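Local coordinates for possible phosphoglycerate mutase GPM2 (Mycobacterium tuberculosis, PDB 2A6P), which acts as a homodimeric, broad-specificity phosphatase that hydrolyses sugar phosphates and can serve as a fructose-1,6-bisphosphatase in gluconeogenesis, at residues Arg9-Leu13 / Met142-Asp146; Ile160-Gln165 / Arg191-Leu196. All blocks are in the same frame, centred on the assembly; numbering follows the deposited sequence.

Contact 1 joins the chain leading into the first strand of the chain, 13-17, to the loop between helix 124-141 and strand 147-151; contact 2, later in the chain, sets the C-terminal end of helix 153-163 on the last strand, 190-199. Their centres lie about 14 Å apart, on the same side of the chain's centre, and they touch through Trp163: its CH2 is 3.6 Å from Met142 CE, and its CE3 is 3.8 Å from Leu13 CD2. Contact 1 is remote from the catalytic residues. Contact 2 comes nearer, the side chain of Ile160 lying about 11 Å from that of His152, a probable transition-state stabiliser.

Contact 1 (Arg9-Leu13 / Met142-Asp146); sequences RNHRL and MSSRD
Both His11 and Asp146 carry CG beside their own backbone N and anti to the carbonyl carbon, which sets the imidazole over the turn of the 142-146 loop and the carboxylate at the ring's edge. Arg145 N lies above the centre of one ring face, 3.6 Å from its plane, so the histidine rests on the peptide joining Ser144 to Arg145. The carboxylate, turned 73° from the ring, places OD1 3.2 Å from His11 CD2, while ND1 on the other side of the ring is 3.1 Å from Met142 O. The remaining nitrogen, NE2, is hydrogen-bonded to Asp58, which helps fix the rotation of the imidazole.

Asp146 OD1 also accepts a nearly straight hydrogen bond from Arg12 N, at 2.8 Å, on its anti side and 30° out of the carboxylate plane. Its OD2 forms a long salt bridge of 3.5 Å to Arg12 NH2, which meets it edge-on in the guanidinium plane; Leu55 O takes a hydrogen bond from the same NH2, and Asp58 N donates to OD2. A water donates to OD1 and accepts weakly from Arg12 NE.

These bonds lie where two neighbouring parallel strands of the histidine phosphatase sheet, 13-17 and 147-151, begin. The backbone pairing of Arg12 with Val147 continues the link into the sheet.

Next to these polar groups, Met142 is bent at chi3 (64°), which brings CE to 3.3 Å from His11 O, while SD packs on Leu13 CB. At the outer end, the aliphatic part of Arg9 runs past Met142 O, with CD 3.5 Å away, and the edge of its guanidinium faces the carbonyl oxygens of Met142 and Ser143.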
ATOM      1  N   ARG A   9     -13.288 -13.497   1.286  1.00 31.72           N
ATOM      2  CA  ARG A   9     -13.524 -14.140  -0.034  1.00 31.65           C
ATOM      3  C   ARG A   9     -12.210 -14.715  -0.506  1.00 30.62           C
ATOM      4  O   ARG A   9     -11.162 -14.498   0.106  1.00 30.94           O
ATOM      5  CB  ARG A   9     -14.015 -13.125  -1.070  1.00 32.98           C
ATOM      6  CG  ARG A   9     -15.213 -13.614  -1.872  1.00 35.72           C
ATOM      7  CD  ARG A   9     -15.004 -15.040  -2.380  1.00 37.85           C
ATOM      8  NE  ARG A   9     -16.272 -15.665  -2.733  1.00 40.22           N
ATOM      9  CZ  ARG A   9     -17.025 -16.386  -1.900  1.00 42.72           C
ATOM     10  NH1 ARG A   9     -16.636 -16.595  -0.646  1.00 43.57           N
ATOM     11  NH2 ARG A   9     -18.191 -16.872  -2.316  1.00 43.55           N
ATOM     12  N   ASN A  10     -12.279 -15.426  -1.620  1.00 29.93           N
ATOM     13  CA  ASN A  10     -11.123 -16.059  -2.217  1.00 28.76           C
ATOM     14  C   ASN A  10     -10.657 -15.266  -3.440  1.00 28.10           C
ATOM     15  O   ASN A  10      -9.776 -15.722  -4.173  1.00 29.15           O
ATOM     16  CB  ASN A  10     -11.504 -17.486  -2.623  1.00 28.61           C
ATOM     17  CG  ASN A  10     -12.200 -18.239  -1.503  1.00 27.84           C
ATOM     18  OD1 ASN A  10     -13.063 -19.095  -1.744  1.00 27.36           O
ATOM     19  ND2 ASN A  10     -11.823 -17.930  -0.267  1.00 25.49           N
ATOM     20  N   HIS A  11     -11.244 -14.086  -3.662  1.00 26.68           N
ATOM     21  CA  HIS A  11     -10.862 -13.253  -4.807  1.00 25.64           C
ATOM     22  C   HIS A  11     -10.317 -11.868  -4.462  1.00 24.67           C
ATOM     23  O   HIS A  11     -10.352 -11.448  -3.300  1.00 22.71           O
ATOM     24  CB  HIS A  11     -12.024 -13.131  -5.794  1.00 25.44           C
ATOM     25  CG  HIS A  11     -12.306 -14.402  -6.529  1.00 27.33           C
ATOM     26  ND1 HIS A  11     -13.241 -15.319  -6.099  1.00 27.41           N
ATOM     27  CD2 HIS A  11     -11.691 -14.963  -7.597  1.00 27.80           C
ATOM     28  CE1 HIS A  11     -13.184 -16.393  -6.866  1.00 27.84           C
ATOM     29  NE2 HIS A  11     -12.251 -16.204  -7.781  1.00 28.01           N
ATOM     30  N   ARG A  12      -9.821 -11.166  -5.484  1.00 22.43           N
ATOM     31  CA  ARG A  12      -9.215  -9.847  -5.307  1.00 21.48           C
ATOM     32  C   ARG A  12      -9.724  -8.746  -6.236  1.00 19.17           C
ATOM     33  O   ARG A  12     -10.219  -9.008  -7.329  1.00 16.56           O
ATOM     34  CB  ARG A  12      -7.699  -9.939  -5.515  1.00 22.03           C
ATOM     35  CG  ARG A  12      -6.952 -10.856  -4.581  1.00 26.13           C
ATOM     36  CD  ARG A  12      -5.568 -11.164  -5.147  1.00 27.36           C
ATOM     37  NE  ARG A  12      -5.666 -11.844  -6.440  1.00 31.31           N
ATOM     38  CZ  ARG A  12      -4.630 -12.206  -7.195  1.00 32.21           C
ATOM     39  NH1 ARG A  12      -3.384 -11.959  -6.797  1.00 32.10           N
ATOM     40  NH2 ARG A  12      -4.843 -12.818  -8.356  1.00 33.64           N
ATOM     41  N   LEU A  13      -9.566  -7.503  -5.788  1.00 18.52           N
ATOM     42  CA  LEU A  13      -9.948  -6.330  -6.575  1.00 17.05           C
ATOM     43  C   LEU A  13      -8.641  -5.623  -6.950  1.00 16.59           C
ATOM     44  O   LEU A  13      -7.920  -5.147  -6.072  1.00 16.96           O
ATOM     45  CB  LEU A  13     -10.828  -5.379  -5.750  1.00 15.78           C
ATOM     46  CG  LEU A  13     -11.016  -3.952  -6.296  1.00 14.29           C
ATOM     47  CD1 LEU A  13     -11.666  -3.991  -7.678  1.00 14.68           C
ATOM     48  CD2 LEU A  13     -11.857  -3.142  -5.334  1.00 14.73           C
ATOM     49  N   MET A 142     -16.746 -10.595  -7.366  1.00 29.53           N
ATOM     50  CA  MET A 142     -15.696 -11.297  -6.631  1.00 28.77           C
ATOM     51  C   MET A 142     -16.243 -12.564  -5.990  1.00 30.57           C
ATOM     52  O   MET A 142     -15.502 -13.360  -5.407  1.00 31.35           O
ATOM     53  CB  MET A 142     -15.109 -10.378  -5.555  1.00 23.41           C
ATOM     54  CG  MET A 142     -14.298  -9.207  -6.103  1.00 18.65           C
ATOM     55  SD  MET A 142     -13.791  -8.040  -4.817  1.00 11.63           S
ATOM     56  CE  MET A 142     -12.685  -9.122  -3.795  1.00 16.48           C
ATOM     57  N   SER A 143     -17.551 -12.746  -6.093  1.00 31.70           N
ATOM     58  CA  SER A 143     -18.183 -13.930  -5.539  1.00 34.10           C
ATOM     59  C   SER A 143     -17.772 -15.153  -6.356  1.00 33.03           C
ATOM     60  O   SER A 143     -17.849 -16.285  -5.886  1.00 33.32           O
ATOM     61  CB  SER A 143     -19.701 -13.778  -5.582  1.00 35.40           C
ATOM     62  OG  SER A 143     -20.322 -14.865  -4.930  1.00 41.34           O
ATOM     63  N   SER A 144     -17.314 -14.914  -7.578  1.00 32.76           N
ATOM     64  CA  SER A 144     -16.917 -16.000  -8.459  1.00 32.23           C
ATOM     65  C   SER A 144     -15.652 -15.737  -9.273  1.00 32.02           C
ATOM     66  O   SER A 144     -15.086 -16.665  -9.850  1.00 32.54           O
ATOM     67  CB  SER A 144     -18.070 -16.320  -9.415  1.00 34.56           C
ATOM     68  OG  SER A 144     -18.363 -15.208 -10.244  1.00 33.94           O
ATOM     69  N   ARG A 145     -15.203 -14.486  -9.321  1.00 31.00           N
ATOM     70  CA  ARG A 145     -14.010 -14.145 -10.098  1.00 30.12           C
ATOM     71  C   ARG A 145     -13.281 -12.904  -9.559  1.00 28.80           C
ATOM     72  O   ARG A 145     -13.790 -12.206  -8.667  1.00 28.88           O
ATOM     73  CB  ARG A 145     -14.412 -13.903 -11.565  1.00 32.85           C
ATOM     74  CG  ARG A 145     -15.339 -12.684 -11.764  1.00 35.10           C
ATOM     75  CD  ARG A 145     -16.162 -12.740 -13.061  1.00 36.66           C
ATOM     76  NE  ARG A 145     -15.335 -12.760 -14.267  1.00 39.36           N
ATOM     77  CZ  ARG A 145     -15.807 -12.636 -15.506  1.00 42.24           C
ATOM     78  NH1 ARG A 145     -17.110 -12.478 -15.707  1.00 42.06           N
ATOM     79  NH2 ARG A 145     -14.978 -12.674 -16.547  1.00 42.71           N
ATOM     80  N   ASP A 146     -12.089 -12.645 -10.101  1.00 26.16           N
ATOM     81  CA  ASP A 146     -11.298 -11.477  -9.721  1.00 24.16           C
ATOM     82  C   ASP A 146     -11.810 -10.271 -10.509  1.00 23.25           C
ATOM     83  O   ASP A 146     -12.345 -10.426 -11.613  1.00 23.83           O
ATOM     84  CB  ASP A 146      -9.809 -11.688 -10.030  1.00 22.15           C
ATOM     85  CG  ASP A 146      -9.127 -12.622  -9.033  1.00 23.50           C
ATOM     86  OD1 ASP A 146      -9.521 -12.633  -7.845  1.00 22.81           O
ATOM     87  OD2 ASP A 146      -8.181 -13.335  -9.433  1.00 24.49           O
TER
HETATM   88  O   HOH W   1      -7.282 -14.078  -6.746  1.00 36.70           O

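Contact 2 (Ile160-Gln165 / Arg191-Leu196); sequences ITRWVQ and RQLAVL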
ATOM      1  N   ILE A 160      -9.829   2.483  -3.060  1.00 16.07           N
ATOM      2  CA  ILE A 160      -8.988   1.810  -2.062  1.00 15.26           C
ATOM      3  C   ILE A 160      -9.326   2.268  -0.647  1.00 14.79           C
ATOM      4  O   ILE A 160      -9.484   1.443   0.259  1.00 11.14           O
ATOM      5  CB  ILE A 160      -7.493   2.079  -2.330  1.00 15.08           C
ATOM      6  CG1 ILE A 160      -7.075   1.410  -3.643  1.00 14.21           C
ATOM      7  CG2 ILE A 160      -6.650   1.586  -1.164  1.00 15.71           C
ATOM      8  CD1 ILE A 160      -5.686   1.762  -4.070  1.00 14.29           C
ATOM      9  N   THR A 161      -9.422   3.586  -0.462  1.00 14.77           N
ATOM     10  CA  THR A 161      -9.744   4.149   0.847  1.00 15.54           C
ATOM     11  C   THR A 161     -11.065   3.599   1.367  1.00 15.11           C
ATOM     12  O   THR A 161     -11.205   3.328   2.554  1.00 14.12           O
ATOM     13  CB  THR A 161      -9.841   5.685   0.788  1.00 15.54           C
ATOM     14  OG1 THR A 161      -8.588   6.226   0.353  1.00 19.67           O
ATOM     15  CG2 THR A 161     -10.170   6.255   2.153  1.00 15.77           C
ATOM     16  N   ARG A 162     -12.033   3.435   0.469  1.00 15.77           N
ATOM     17  CA  ARG A 162     -13.344   2.920   0.844  1.00 17.20           C
ATOM     18  C   ARG A 162     -13.312   1.413   1.036  1.00 18.17           C
ATOM     19  O   ARG A 162     -14.036   0.872   1.879  1.00 18.51           O
ATOM     20  CB  ARG A 162     -14.382   3.309  -0.212  1.00 18.68           C
ATOM     21  CG  ARG A 162     -14.551   4.826  -0.356  1.00 19.48           C
ATOM     22  CD  ARG A 162     -14.887   5.458   0.988  1.00 20.61           C
ATOM     23  NE  ARG A 162     -16.159   4.960   1.507  1.00 22.61           N
ATOM     24  CZ  ARG A 162     -16.577   5.132   2.755  1.00 23.06           C
ATOM     25  NH1 ARG A 162     -15.820   5.786   3.628  1.00 24.38           N
ATOM     26  NH2 ARG A 162     -17.759   4.657   3.125  1.00 25.52           N
ATOM     27  N   TRP A 163     -12.482   0.731   0.254  1.00 16.54           N
ATOM     28  CA  TRP A 163     -12.363  -0.715   0.396  1.00 18.51           C
ATOM     29  C   TRP A 163     -11.967  -1.019   1.838  1.00 18.35           C
ATOM     30  O   TRP A 163     -12.514  -1.935   2.463  1.00 18.71           O
ATOM     31  CB  TRP A 163     -11.300  -1.288  -0.552  1.00 18.95           C
ATOM     32  CG  TRP A 163     -11.099  -2.762  -0.365  1.00 18.74           C
ATOM     33  CD1 TRP A 163     -10.157  -3.370   0.413  1.00 19.46           C
ATOM     34  CD2 TRP A 163     -11.899  -3.817  -0.925  1.00 19.19           C
ATOM     35  NE1 TRP A 163     -10.314  -4.739   0.374  1.00 17.89           N
ATOM     36  CE2 TRP A 163     -11.376  -5.042  -0.436  1.00 19.10           C
ATOM     37  CE3 TRP A 163     -13.009  -3.849  -1.787  1.00 19.39           C
ATOM     38  CZ2 TRP A 163     -11.921  -6.284  -0.787  1.00 17.38           C
ATOM     39  CZ3 TRP A 163     -13.553  -5.086  -2.135  1.00 19.28           C
ATOM     40  CH2 TRP A 163     -13.004  -6.288  -1.631  1.00 19.87           C
ATOM     41  N   VAL A 164     -11.028  -0.228   2.356  1.00 17.77           N
ATOM     42  CA  VAL A 164     -10.538  -0.394   3.716  1.00 19.51           C
ATOM     43  C   VAL A 164     -11.386   0.329   4.763  1.00 19.13           C
ATOM     44  O   VAL A 164     -10.978   0.476   5.909  1.00 19.41           O
ATOM     45  CB  VAL A 164      -9.060   0.056   3.831  1.00 19.68           C
ATOM     46  CG1 VAL A 164      -8.189  -0.857   2.988  1.00 19.99           C
ATOM     47  CG2 VAL A 164      -8.902   1.493   3.390  1.00 17.93           C
ATOM     48  N   GLN A 165     -12.565   0.777   4.343  1.00 19.89           N
ATOM     49  CA  GLN A 165     -13.548   1.438   5.206  1.00 19.29           C
ATOM     50  C   GLN A 165     -13.082   2.636   6.022  1.00 19.73           C
ATOM     51  O   GLN A 165     -13.375   2.748   7.210  1.00 20.69           O
ATOM     52  CB  GLN A 165     -14.184   0.378   6.107  1.00 18.94           C
ATOM     53  CG  GLN A 165     -14.572  -0.857   5.303  1.00 22.42           C
ATOM     54  CD  GLN A 165     -15.205  -1.957   6.123  1.00 23.37           C
ATOM     55  OE1 GLN A 165     -16.409  -1.961   6.344  1.00 28.00           O
ATOM     56  NE2 GLN A 165     -14.393  -2.902   6.577  1.00 25.20           N
ATOM     57  N   ARG A 191     -11.466  -6.549   5.219  1.00 24.19           N
ATOM     58  CA  ARG A 191     -11.136  -5.999   3.907  1.00 22.66           C
ATOM     59  C   ARG A 191      -9.798  -5.288   4.107  1.00 20.73           C
ATOM     60  O   ARG A 191      -9.638  -4.475   5.019  1.00 20.26           O
ATOM     61  CB  ARG A 191     -12.237  -5.036   3.436  1.00 23.12           C
ATOM     62  CG  ARG A 191     -13.156  -5.670   2.400  1.00 23.88           C
ATOM     63  CD  ARG A 191     -14.571  -5.122   2.415  1.00 23.91           C
ATOM     64  NE  ARG A 191     -14.634  -3.664   2.326  1.00 24.18           N
ATOM     65  CZ  ARG A 191     -15.769  -2.986   2.175  1.00 25.02           C
ATOM     66  NH1 ARG A 191     -16.926  -3.642   2.090  1.00 26.20           N
ATOM     67  NH2 ARG A 191     -15.755  -1.660   2.124  1.00 21.64           N
ATOM     68  N   GLN A 192      -8.834  -5.603   3.254  1.00 18.85           N
ATOM     69  CA  GLN A 192      -7.493  -5.056   3.415  1.00 17.20           C
ATOM     70  C   GLN A 192      -6.794  -4.677   2.113  1.00 15.64           C
ATOM     71  O   GLN A 192      -7.115  -5.210   1.052  1.00 13.27           O
ATOM     72  CB  GLN A 192      -6.667  -6.107   4.203  1.00 17.13           C
ATOM     73  CG  GLN A 192      -5.145  -6.143   3.993  1.00 17.07           C
ATOM     74  CD  GLN A 192      -4.484  -7.285   4.781  1.00 17.12           C
ATOM     75  OE1 GLN A 192      -4.361  -7.229   6.011  1.00 17.43           O
ATOM     76  NE2 GLN A 192      -4.076  -8.328   4.076  1.00 13.69           N
ATOM     77  N   LEU A 193      -5.854  -3.736   2.213  1.00 13.65           N
ATOM     78  CA  LEU A 193      -5.036  -3.293   1.074  1.00 14.80           C
ATOM     79  C   LEU A 193      -3.835  -4.251   1.078  1.00 13.74           C
ATOM     80  O   LEU A 193      -3.056  -4.269   2.045  1.00 13.35           O
ATOM     81  CB  LEU A 193      -4.516  -1.855   1.288  1.00 14.09           C
ATOM     82  CG  LEU A 193      -4.204  -0.924   0.100  1.00 15.44           C
ATOM     83  CD1 LEU A 193      -3.008  -0.059   0.455  1.00 14.43           C
ATOM     84  CD2 LEU A 193      -3.930  -1.696  -1.181  1.00 14.05           C
ATOM     85  N   ALA A 194      -3.678  -5.029   0.011  1.00 13.68           N
ATOM     86  CA  ALA A 194      -2.572  -5.989  -0.070  1.00 12.73           C
ATOM     87  C   ALA A 194      -1.320  -5.468  -0.789  1.00 13.79           C
ATOM     88  O   ALA A 194      -0.192  -5.680  -0.319  1.00 13.25           O
ATOM     89  CB  ALA A 194      -3.061  -7.289  -0.740  1.00 10.53           C
ATOM     90  N   VAL A 195      -1.521  -4.803  -1.930  1.00 13.74           N
ATOM     91  CA  VAL A 195      -0.419  -4.262  -2.713  1.00 12.68           C
ATOM     92  C   VAL A 195      -0.710  -2.816  -3.144  1.00 14.17           C
ATOM     93  O   VAL A 195      -1.852  -2.458  -3.430  1.00 14.42           O
ATOM     94  CB  VAL A 195      -0.161  -5.132  -3.980  1.00 14.88           C
ATOM     95  CG1 VAL A 195       1.035  -4.590  -4.760  1.00 14.98           C
ATOM     96  CG2 VAL A 195       0.080  -6.605  -3.581  1.00 13.25           C
ATOM     97  N   LEU A 196       0.333  -1.989  -3.179  1.00 14.40           N
ATOM     98  CA  LEU A 196       0.210  -0.594  -3.586  1.00 15.76           C
ATOM     99  C   LEU A 196       1.484  -0.134  -4.287  1.00 16.99           C
ATOM    100  O   LEU A 196       2.587  -0.573  -3.955  1.00 17.68           O
ATOM    101  CB  LEU A 196      -0.049   0.317  -2.375  1.00 14.68           C
ATOM    102  CG  LEU A 196      -0.331   1.794  -2.713  1.00 14.90           C
ATOM    103  CD1 LEU A 196      -1.634   1.898  -3.494  1.00 16.33           C
ATOM    104  CD2 LEU A 196      -0.414   2.637  -1.446  1.00 13.24           C
TER
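A Schellman motif closes helix 153-163, with Gln165 as its C-prime residue at positive phi, and Arg191 from the final strand reaches across to two of the last carbonyl oxygens of the helix. Arg191 NE donates to Trp163 O at 2.7 Å along a nearly straight path of 167°, in the carbonyl plane and on a lone pair, with the oxygen lying in the guanidinium plane. The neighbouring NH2 donates to Arg162 O at 3.1 Å, a more bent bond, and adds a weak one to Trp163 O. Arg162 O is thereby gripped twice, since Gln165 N reaches it from the opposite face of its plane. The positive guanidinium probably complements the negative end of the helix dipole.

The side chain gets there by bending at chi3 (53°), which turns NE back to the helix after the aliphatic part has crossed the indole. CG sits over one face of Trp163 in a CH-pi contact, 3.8 Å from the centroid of the six-membered ring, whereas CZ is too distant for more than a weak cation-pi attraction. Gln165 CG lies 3.5 Å from Arg191 NH2. On the indole, NE1 is hydrogen-bonded chiefly to Gly185 O, and only weakly to Gln192 O.

Farther along, Ile160 CG2 meets Leu193 CG at 3.7 Å and its CD1 approaches Leu196 CD1, while Val164 CG1 packs on Leu193 CB.

Strand 190-199 is outermost in its own subunit, and backbone bonds from Leu193 and Leu196 join it to the second subunit, whose Arg173 binds Arg191 O; within the subunit, Trp163 packs against helix 124-141, at Val135 and Leu139, and strand 180-187, at Cys184 and Phe186.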